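Local coordinates for protein endonuclease IV (Thermus thermophilus, PDB 3AAM) that cleaves DNA at apurinic or apyrimidinic sites during base excision repair, leaving a 3'-hydroxyl and a 5'-terminal sugar phosphate, at residues Leu197-Asn206 / Arg239-Thr249. Residues are numbered along the deposited sequence; the frame is centred on the assembly and turned at random.
Sequences LERVPVVHLN and RLKDRVFILET
V202-H204 and V244-L247 run side by side as parallel strands, their short axes 4.7 Å apart and 23° from exactly parallel. Three firm backbone bonds hold them: V244 N gives to P201 O, V203 N to V244 O at 2.8 Å, and I246 N to V203 O. A fourth, L205 N to I246 O, is weak and bent where the chain enters an inverse gamma turn centred on L205. On one face of the sheet V203 and F245 lie alongside each other, pointing the same way, with V203 CB 3.5 Å from F245 CD1. F245 has CG anti to its carbonyl carbon (chi1 -68°), which swings the ring over beside the valine; the methyls of L205 meet the same CD1, and F235 packs edge-to-face with the ring. V202, V244 and I246 occupy the other face, inside the barrel. These are neighbouring strands of the TIM barrel, strand 165-169 flanking the first and strand 3-6 the second, and their C-terminal ends open onto the manganese site of H172, D217 and H219. There the carboxylate of E248 stacks on the H204 imidazole, planes 28° apart, OE2 lying 3.0 Å above the ring toward its rim. Q32 NE2 hydrogen-bonds that same OE2, and H69 meets the H204 ring nearly parallel. With an alanine here instead of H204, the E248 carboxylate would probably keep Q32 but lose its ring partner and turn more freely. The E248 backbone O accepts a bond from H219, so the residue just past this strand probably helps to orient a first-shell ligand. At the N-terminal end, R243 bends past V200 O, its CD 3.6 Å from that oxygen. Farther out, L197 CD1 sits over one face of the R239 guanidinium, whose charge is paired with D189 and D237.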
ATOM      1  N   LEU A 197       9.851 -12.312  -3.854  1.00 11.31           N
ATOM      2  CA  LEU A 197      10.055 -11.003  -3.246  1.00 13.03           C
ATOM      3  C   LEU A 197      10.476  -9.899  -4.208  1.00 12.63           C
ATOM      4  O   LEU A 197      10.348  -8.716  -3.885  1.00 12.75           O
ATOM      5  CB  LEU A 197      11.055 -11.112  -2.095  1.00 12.46           C
ATOM      6  CG  LEU A 197      10.535 -11.947  -0.919  1.00 11.40           C
ATOM      7  CD1 LEU A 197      11.597 -12.061   0.158  1.00 13.01           C
ATOM      8  CD2 LEU A 197       9.277 -11.298  -0.351  1.00 12.68           C
ATOM      9  N   GLU A 198      10.962 -10.262  -5.391  1.00 15.14           N
ATOM     10  CA  GLU A 198      11.366  -9.238  -6.345  1.00 16.26           C
ATOM     11  C   GLU A 198      10.145  -8.479  -6.855  1.00 14.42           C
ATOM     12  O   GLU A 198      10.266  -7.388  -7.414  1.00 16.23           O
ATOM     13  CB  GLU A 198      12.138  -9.852  -7.521  1.00 18.49           C
ATOM     14  CG  GLU A 198      11.372 -10.863  -8.356  1.00 24.96           C
ATOM     15  CD  GLU A 198      11.080 -12.153  -7.611  1.00 27.10           C
ATOM     16  OE1 GLU A 198      11.999 -12.687  -6.955  1.00 30.30           O
ATOM     17  OE2 GLU A 198       9.933 -12.637  -7.694  1.00 31.49           O
ATOM     18  N   ARG A 199       8.966  -9.057  -6.641  1.00 13.03           N
ATOM     19  CA  ARG A 199       7.719  -8.443  -7.077  1.00 11.94           C
ATOM     20  C   ARG A 199       6.928  -7.867  -5.904  1.00 10.12           C
ATOM     21  O   ARG A 199       5.708  -7.731  -5.981  1.00 10.86           O
ATOM     22  CB  ARG A 199       6.857  -9.464  -7.828  1.00 14.38           C
ATOM     23  CG  ARG A 199       7.607 -10.230  -8.910  1.00 20.98           C
ATOM     24  CD  ARG A 199       8.219  -9.312  -9.959  1.00 24.32           C
ATOM     25  NE  ARG A 199       7.216  -8.694 -10.822  1.00 28.34           N
ATOM     26  CZ  ARG A 199       7.501  -7.992 -11.915  1.00 28.33           C
ATOM     27  NH1 ARG A 199       8.763  -7.817 -12.284  1.00 30.15           N
ATOM     28  NH2 ARG A 199       6.526  -7.469 -12.647  1.00 29.84           N
ATOM     29  N   VAL A 200       7.623  -7.544  -4.815  1.00  8.10           N
ATOM     30  CA  VAL A 200       6.978  -6.958  -3.636  1.00  8.80           C
ATOM     31  C   VAL A 200       7.751  -5.686  -3.294  1.00  7.28           C
ATOM     32  O   VAL A 200       8.553  -5.657  -2.354  1.00  8.73           O
ATOM     33  CB  VAL A 200       7.027  -7.905  -2.425  1.00  8.32           C
ATOM     34  CG1 VAL A 200       6.202  -7.325  -1.282  1.00  9.28           C
ATOM     35  CG2 VAL A 200       6.505  -9.277  -2.813  1.00  9.34           C
ATOM     36  N   PRO A 201       7.520  -4.611  -4.060  1.00  7.49           N
ATOM     37  CA  PRO A 201       8.213  -3.339  -3.837  1.00  7.89           C
ATOM     38  C   PRO A 201       7.797  -2.519  -2.625  1.00  8.67           C
ATOM     39  O   PRO A 201       8.575  -1.705  -2.125  1.00  9.46           O
ATOM     40  CB  PRO A 201       7.969  -2.593  -5.144  1.00  7.34           C
ATOM     41  CG  PRO A 201       6.600  -3.052  -5.530  1.00  7.90           C
ATOM     42  CD  PRO A 201       6.669  -4.543  -5.263  1.00  6.54           C
ATOM     43  N   VAL A 202       6.575  -2.731  -2.156  1.00  7.95           N
ATOM     44  CA  VAL A 202       6.061  -1.980  -1.025  1.00  7.79           C
ATOM     45  C   VAL A 202       5.455  -2.887   0.029  1.00  7.70           C
ATOM     46  O   VAL A 202       4.778  -3.866  -0.287  1.00  7.82           O
ATOM     47  CB  VAL A 202       4.976  -0.970  -1.479  1.00  6.87           C
ATOM     48  CG1 VAL A 202       4.462  -0.187  -0.284  1.00  8.77           C
ATOM     49  CG2 VAL A 202       5.540  -0.034  -2.539  1.00  6.96           C
ATOM     50  N   VAL A 203       5.708  -2.546   1.286  1.00  6.86           N
ATOM     51  CA  VAL A 203       5.175  -3.299   2.406  1.00  6.67           C
ATOM     52  C   VAL A 203       4.350  -2.373   3.292  1.00  7.06           C
ATOM     53  O   VAL A 203       4.815  -1.292   3.666  1.00  6.51           O
ATOM     54  CB  VAL A 203       6.308  -3.896   3.286  1.00  4.48           C
ATOM     55  CG1 VAL A 203       5.701  -4.568   4.520  1.00  7.15           C
ATOM     56  CG2 VAL A 203       7.140  -4.891   2.485  1.00  6.82           C
ATOM     57  N   HIS A 204       3.115  -2.766   3.589  1.00  6.23           N
ATOM     58  CA  HIS A 204       2.292  -1.988   4.514  1.00  5.62           C
ATOM     59  C   HIS A 204       2.594  -2.689   5.836  1.00  5.54           C
ATOM     60  O   HIS A 204       2.019  -3.738   6.146  1.00  6.08           O
ATOM     61  CB  HIS A 204       0.800  -2.091   4.172  1.00  5.14           C
ATOM     62  CG  HIS A 204       0.376  -1.227   3.024  1.00  6.42           C
ATOM     63  ND1 HIS A 204       1.044  -0.074   2.665  1.00  9.25           N
ATOM     64  CD2 HIS A 204      -0.681  -1.325   2.182  1.00  4.88           C
ATOM     65  CE1 HIS A 204       0.418   0.497   1.651  1.00  7.37           C
ATOM     66  NE2 HIS A 204      -0.633  -0.241   1.339  1.00 10.47           N
ATOM     67  N   LEU A 205       3.530  -2.113   6.586  1.00  4.88           N
ATOM     68  CA  LEU A 205       4.003  -2.668   7.847  1.00  5.85           C
ATOM     69  C   LEU A 205       3.097  -2.332   9.023  1.00  6.60           C
ATOM     70  O   LEU A 205       3.511  -1.696   9.990  1.00  8.09           O
ATOM     71  CB  LEU A 205       5.428  -2.169   8.117  1.00  7.76           C
ATOM     72  CG  LEU A 205       6.282  -2.973   9.100  1.00  6.41           C
ATOM     73  CD1 LEU A 205       6.656  -4.320   8.483  1.00  7.92           C
ATOM     74  CD2 LEU A 205       7.535  -2.187   9.440  1.00  6.73           C
ATOM     75  N   ASN A 206       1.852  -2.774   8.921  1.00  5.52           N
ATOM     76  CA  ASN A 206       0.853  -2.545   9.954  1.00  5.71           C
ATOM     77  C   ASN A 206       0.886  -3.609  11.043  1.00  6.72           C
ATOM     78  O   ASN A 206       1.041  -4.793  10.747  1.00  7.15           O
ATOM     79  CB  ASN A 206      -0.545  -2.557   9.325  1.00  4.54           C
ATOM     80  CG  ASN A 206      -0.750  -1.430   8.340  1.00  6.04           C
ATOM     81  OD1 ASN A 206      -1.236  -1.637   7.225  1.00  8.12           O
ATOM     82  ND2 ASN A 206      -0.387  -0.228   8.746  1.00  6.13           N
ATOM     83  N   ARG A 239      16.470  -9.303   2.709  1.00  7.62           N
ATOM     84  CA  ARG A 239      15.873  -9.398   1.383  1.00  7.48           C
ATOM     85  C   ARG A 239      15.004  -8.193   1.036  1.00  8.93           C
ATOM     86  O   ARG A 239      14.686  -7.973  -0.131  1.00  9.98           O
ATOM     87  CB  ARG A 239      15.035 -10.673   1.280  1.00  9.16           C
ATOM     88  CG  ARG A 239      15.851 -11.950   1.364  1.00  9.56           C
ATOM     89  CD  ARG A 239      14.965 -13.170   1.553  1.00  8.83           C
ATOM     90  NE  ARG A 239      14.351 -13.206   2.876  1.00  8.45           N
ATOM     91  CZ  ARG A 239      13.616 -14.217   3.336  1.00  9.56           C
ATOM     92  NH1 ARG A 239      13.396 -15.282   2.575  1.00 10.65           N
ATOM     93  NH2 ARG A 239      13.104 -14.167   4.563  1.00  9.92           N
ATOM     94  N   LEU A 240      14.636  -7.413   2.047  1.00  7.90           N
ATOM     95  CA  LEU A 240      13.778  -6.249   1.835  1.00  8.98           C
ATOM     96  C   LEU A 240      14.479  -4.929   2.119  1.00 10.15           C
ATOM     97  O   LEU A 240      13.834  -3.883   2.181  1.00 11.17           O
ATOM     98  CB  LEU A 240      12.545  -6.344   2.734  1.00  9.63           C
ATOM     99  CG  LEU A 240      11.726  -7.633   2.651  1.00  9.94           C
ATOM    100  CD1 LEU A 240      10.602  -7.571   3.669  1.00  8.63           C
ATOM    101  CD2 LEU A 240      11.177  -7.815   1.243  1.00 11.34           C
ATOM    102  N   LYS A 241      15.795  -4.971   2.276  1.00 11.12           N
ATOM    103  CA  LYS A 241      16.549  -3.763   2.599  1.00 11.85           C
ATOM    104  C   LYS A 241      16.374  -2.587   1.641  1.00 13.14           C
ATOM    105  O   LYS A 241      16.571  -1.444   2.041  1.00 13.83           O
ATOM    106  CB  LYS A 241      18.038  -4.093   2.734  1.00 13.95           C
ATOM    107  CG  LYS A 241      18.699  -4.560   1.458  1.00 17.01           C
ATOM    108  CD  LYS A 241      20.123  -4.992   1.736  1.00 18.28           C
ATOM    109  CE  LYS A 241      20.793  -5.543   0.491  1.00 21.05           C
ATOM    110  NZ  LYS A 241      22.180  -5.992   0.782  1.00 25.64           N
ATOM    111  N   ASP A 242      15.999  -2.855   0.394  1.00 13.89           N
ATOM    112  CA  ASP A 242      15.824  -1.780  -0.583  1.00 15.28           C
ATOM    113  C   ASP A 242      14.358  -1.517  -0.922  1.00 16.01           C
ATOM    114  O   ASP A 242      14.054  -0.920  -1.957  1.00 18.71           O
ATOM    115  CB  ASP A 242      16.586  -2.108  -1.873  1.00 20.21           C
ATOM    116  CG  ASP A 242      18.074  -2.306  -1.638  1.00 23.25           C
ATOM    117  OD1 ASP A 242      18.721  -1.377  -1.112  1.00 27.11           O
ATOM    118  OD2 ASP A 242      18.595  -3.391  -1.978  1.00 27.46           O
ATOM    119  N   ARG A 243      13.451  -1.948  -0.052  1.00 12.37           N
ATOM    120  CA  ARG A 243      12.033  -1.756  -0.310  1.00 12.04           C
ATOM    121  C   ARG A 243      11.463  -0.558   0.433  1.00 10.72           C
ATOM    122  O   ARG A 243      12.157   0.098   1.216  1.00 11.68           O
ATOM    123  CB  ARG A 243      11.244  -3.014   0.066  1.00 13.02           C
ATOM    124  CG  ARG A 243      11.768  -4.308  -0.544  1.00 15.93           C
ATOM    125  CD  ARG A 243      11.900  -4.244  -2.057  1.00 18.06           C
ATOM    126  NE  ARG A 243      12.386  -5.521  -2.577  1.00 22.37           N
ATOM    127  CZ  ARG A 243      13.021  -5.670  -3.733  1.00 24.29           C
ATOM    128  NH1 ARG A 243      13.256  -4.620  -4.508  1.00 25.65           N
ATOM    129  NH2 ARG A 243      13.433  -6.874  -4.109  1.00 25.44           N
ATOM    130  N   VAL A 244      10.188  -0.289   0.177  1.00  8.77           N
ATOM    131  CA  VAL A 244       9.468   0.823   0.784  1.00  8.73           C
ATOM    132  C   VAL A 244       8.467   0.307   1.812  1.00  7.53           C
ATOM    133  O   VAL A 244       7.657  -0.563   1.509  1.00  8.78           O
ATOM    134  CB  VAL A 244       8.714   1.616  -0.298  1.00 10.11           C
ATOM    135  CG1 VAL A 244       7.818   2.669   0.344  1.00 12.73           C
ATOM    136  CG2 VAL A 244       9.714   2.265  -1.242  1.00 11.91           C
ATOM    137  N   PHE A 245       8.527   0.853   3.022  1.00  6.92           N
ATOM    138  CA  PHE A 245       7.633   0.446   4.099  1.00  6.30           C
ATOM    139  C   PHE A 245       6.726   1.602   4.499  1.00  7.14           C
ATOM    140  O   PHE A 245       7.202   2.689   4.829  1.00  7.99           O
ATOM    141  CB  PHE A 245       8.450  -0.013   5.308  1.00  6.01           C
ATOM    142  CG  PHE A 245       9.209  -1.293   5.079  1.00  5.99           C
ATOM    143  CD1 PHE A 245       8.694  -2.508   5.504  1.00  7.99           C
ATOM    144  CD2 PHE A 245      10.431  -1.278   4.416  1.00  6.10           C
ATOM    145  CE1 PHE A 245       9.383  -3.698   5.281  1.00  6.00           C
ATOM    146  CE2 PHE A 245      11.130  -2.463   4.185  1.00  9.16           C
ATOM    147  CZ  PHE A 245      10.604  -3.676   4.618  1.00  7.88           C
ATOM    148  N   ILE A 246       5.419   1.363   4.457  1.00  4.68           N
ATOM    149  CA  ILE A 246       4.430   2.376   4.817  1.00  4.81           C
ATOM    150  C   ILE A 246       3.526   1.883   5.942  1.00  5.30           C
ATOM    151  O   ILE A 246       2.947   0.797   5.857  1.00  6.55           O
ATOM    152  CB  ILE A 246       3.531   2.739   3.596  1.00  6.33           C
ATOM    153  CG1 ILE A 246       4.373   3.361   2.480  1.00  6.90           C
ATOM    154  CG2 ILE A 246       2.427   3.699   4.019  1.00  7.14           C
ATOM    155  CD1 ILE A 246       5.042   4.682   2.863  1.00  8.47           C
ATOM    156  N   LEU A 247       3.410   2.683   6.997  1.00  5.56           N
ATOM    157  CA  LEU A 247       2.548   2.356   8.129  1.00  6.00           C
ATOM    158  C   LEU A 247       1.237   3.092   7.869  1.00  6.26           C
ATOM    159  O   LEU A 247       1.251   4.244   7.428  1.00  7.76           O
ATOM    160  CB  LEU A 247       3.174   2.845   9.440  1.00  6.90           C
ATOM    161  CG  LEU A 247       2.355   2.584  10.707  1.00  5.64           C
ATOM    162  CD1 LEU A 247       2.172   1.084  10.932  1.00  7.24           C
ATOM    163  CD2 LEU A 247       3.068   3.212  11.897  1.00  9.21           C
ATOM    164  N   GLU A 248       0.115   2.421   8.118  1.00  7.30           N
ATOM    165  CA  GLU A 248      -1.206   3.008   7.890  1.00  6.95           C
ATOM    166  C   GLU A 248      -2.010   2.995   9.186  1.00  6.96           C
ATOM    167  O   GLU A 248      -2.846   2.122   9.397  1.00  6.99           O
ATOM    168  CB  GLU A 248      -1.952   2.210   6.818  1.00  8.80           C
ATOM    169  CG  GLU A 248      -1.185   2.009   5.517  1.00  8.09           C
ATOM    170  CD  GLU A 248      -1.956   1.158   4.527  1.00  8.95           C
ATOM    171  OE1 GLU A 248      -2.437   0.074   4.927  1.00  9.23           O
ATOM    172  OE2 GLU A 248      -2.077   1.564   3.356  1.00  9.45           O
ATOM    173  N   THR A 249      -1.747   3.965  10.054  1.00  5.96           N
ATOM    174  CA  THR A 249      -2.438   4.049  11.333  1.00  5.60           C
ATOM    175  C   THR A 249      -2.794   5.503  11.632  1.00  6.46           C
ATOM    176  O   THR A 249      -2.379   6.402  10.913  1.00  6.55           O
ATOM    177  CB  THR A 249      -1.551   3.491  12.453  1.00  6.57           C
ATOM    178  OG1 THR A 249      -0.318   4.220  12.481  1.00  9.50           O
ATOM    179  CG2 THR A 249      -1.265   2.019  12.216  1.00  7.94           C
TER